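PDB 3BJB: probable transcriptional regulator, TetR family protein from Rhodococcus sp., which probably binds regulatory DNA as a transcription factor of the TetR family, by way of a predicted helix-turn-helix motif. Local coordinates for residues V182-P185 against D186-D190. Numbering follows the deposited sequence.
Sequences VSIP and DAESD
Ser189 N donates to Pro185 O over 2.8 Å, the shortest hydrogen bond in the opening turns of helix 184-198. One residue earlier, Glu188 N reaches Ile184 O at 2.9 Å in an almost straight bond, 175° at the hydrogen. Ala187 N closes the first turn on Ser183 O, again at 2.9 Å but more bent. Ser183 is the N-cap: its OG, placed between its own N and carbonyl carbon (chi1 73°), accepts a weak bond of 3.4 Å from Asp186 N. Pro185 lacks an N-H, but in the first turn there is no preceding helical carbonyl for it to bond, so the proline is tolerated. Val182 sets CG1 against Ala187 CB at 3.9 Å on the face turned to helix 157-179, where both residues also pack on Cys177, while its CG2 lies 3.6 Å from Asp186 CB. Ile184 and Glu188 run side by side in the same direction, the extended Glu188 chain passing the isoleucine while its OE1 forms a salt bridge with Arg108. Farther along, Asp190 OD2 pairs with Arg164 of the second subunit, placing this helix start near the dimer contact. The arrangement is a serine N-cap with a Val182-Ala187 hydrophobic staple, starting the last helix of the all-helical C-terminal domain of a TetR-family regulator.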
ATOM      1  N   VAL B 182      -4.385  11.119  -5.649  1.00 63.48           N
ATOM      2  CA  VAL B 182      -5.510  11.038  -6.565  1.00 63.84           C
ATOM      3  C   VAL B 182      -6.711  11.705  -5.888  1.00 63.93           C
ATOM      4  O   VAL B 182      -6.795  11.725  -4.655  1.00 66.70           O
ATOM      5  CB  VAL B 182      -5.781   9.581  -6.972  1.00 65.25           C
ATOM      6  CG1 VAL B 182      -6.461   8.789  -5.842  1.00 66.15           C
ATOM      7  CG2 VAL B 182      -6.619   9.508  -8.250  1.00 64.14           C
ATOM      8  N   SER B 183      -7.599  12.319  -6.658  1.00 62.00           N
ATOM      9  CA  SER B 183      -8.850  12.828  -6.090  1.00 60.47           C
ATOM     10  C   SER B 183      -9.798  11.656  -5.854  1.00 60.09           C
ATOM     11  O   SER B 183      -9.509  10.527  -6.261  1.00 59.21           O
ATOM     12  CB  SER B 183      -9.509  13.831  -7.007  1.00 59.39           C
ATOM     13  OG  SER B 183     -10.058  13.146  -8.093  1.00 60.09           O
ATOM     14  N   ILE B 184     -10.936  11.895  -5.199  1.00 61.00           N
ATOM     15  CA  ILE B 184     -11.741  10.736  -4.873  1.00 60.70           C
ATOM     16  C   ILE B 184     -12.559  10.202  -6.056  1.00 61.24           C
ATOM     17  O   ILE B 184     -12.642   8.986  -6.249  1.00 61.33           O
ATOM     18  CB  ILE B 184     -12.469  10.739  -3.459  1.00 60.30           C
ATOM     19  CG1 ILE B 184     -13.953  10.595  -3.594  1.00 59.58           C
ATOM     20  CG2 ILE B 184     -12.040  11.809  -2.454  1.00 59.54           C
ATOM     21  CD1 ILE B 184     -14.320   9.273  -3.140  1.00 58.68           C
ATOM     22  N   PRO B 185     -13.121  11.096  -6.885  1.00 62.08           N
ATOM     23  CA  PRO B 185     -13.802  10.603  -8.097  1.00 61.57           C
ATOM     24  C   PRO B 185     -12.869   9.847  -9.043  1.00 62.67           C
ATOM     25  O   PRO B 185     -13.230   8.777  -9.548  1.00 64.37           O
ATOM     26  CB  PRO B 185     -14.305  11.886  -8.755  1.00 61.01           C
ATOM     27  CG  PRO B 185     -14.368  12.871  -7.640  1.00 60.98           C
ATOM     28  CD  PRO B 185     -13.220  12.563  -6.764  1.00 60.62           C
ATOM     29  N   ASP B 186     -11.673  10.366  -9.280  1.00 62.43           N
ATOM     30  CA  ASP B 186     -10.683   9.547  -9.964  1.00 63.05           C
ATOM     31  C   ASP B 186     -10.295   8.234  -9.229  1.00 63.69           C
ATOM     32  O   ASP B 186     -10.040   7.250  -9.886  1.00 64.78           O
ATOM     33  CB  ASP B 186      -9.456  10.374 -10.316  1.00 63.56           C
ATOM     34  CG  ASP B 186      -9.760  11.470 -11.345  1.00 65.05           C
ATOM     35  OD1 ASP B 186      -8.972  12.457 -11.410  1.00 64.61           O
ATOM     36  OD2 ASP B 186     -10.776  11.340 -12.100  1.00 64.06           O
ATOM     37  N   ALA B 187     -10.224   8.194  -7.896  1.00 63.56           N
ATOM     38  CA  ALA B 187      -9.989   6.905  -7.220  1.00 64.50           C
ATOM     39  C   ALA B 187     -11.086   5.941  -7.609  1.00 65.60           C
ATOM     40  O   ALA B 187     -10.815   4.832  -8.128  1.00 65.90           O
ATOM     41  CB  ALA B 187      -9.952   7.051  -5.712  1.00 65.36           C
ATOM     42  N   GLU B 188     -12.330   6.382  -7.393  1.00 65.98           N
ATOM     43  CA  GLU B 188     -13.532   5.622  -7.794  1.00 67.16           C
ATOM     44  C   GLU B 188     -13.494   5.167  -9.271  1.00 66.74           C
ATOM     45  O   GLU B 188     -13.683   3.998  -9.577  1.00 67.63           O
ATOM     46  CB  GLU B 188     -14.824   6.392  -7.448  1.00 66.45           C
ATOM     47  CG  GLU B 188     -14.960   6.609  -5.932  1.00 69.07           C
ATOM     48  CD  GLU B 188     -16.292   7.192  -5.423  1.00 69.31           C
ATOM     49  OE1 GLU B 188     -17.271   7.375  -6.180  1.00 71.38           O
ATOM     50  OE2 GLU B 188     -16.365   7.445  -4.208  1.00 70.46           O
ATOM     51  N   SER B 189     -13.196   6.086 -10.174  1.00 67.40           N
ATOM     52  CA  SER B 189     -13.068   5.754 -11.598  1.00 67.60           C
ATOM     53  C   SER B 189     -11.988   4.689 -11.878  1.00 68.10           C
ATOM     54  O   SER B 189     -12.166   3.820 -12.727  1.00 67.39           O
ATOM     55  CB  SER B 189     -12.793   7.018 -12.409  1.00 66.29           C
ATOM     56  OG  SER B 189     -13.385   6.845 -13.667  1.00 68.15           O
ATOM     57  N   ASP B 190     -10.874   4.760 -11.152  1.00 68.68           N
ATOM     58  CA  ASP B 190      -9.840   3.745 -11.255  1.00 69.44           C
ATOM     59  C   ASP B 190     -10.203   2.397 -10.666  1.00 69.95           C
ATOM     60  O   ASP B 190      -9.769   1.368 -11.187  1.00 69.04           O
ATOM     61  CB  ASP B 190      -8.553   4.233 -10.634  1.00 70.27           C
ATOM     62  CG  ASP B 190      -7.788   5.107 -11.571  1.00 70.85           C
ATOM     63  OD1 ASP B 190      -7.920   4.873 -12.785  1.00 71.33           O
ATOM     64  OD2 ASP B 190      -7.076   6.028 -11.112  1.00 72.76           O
TER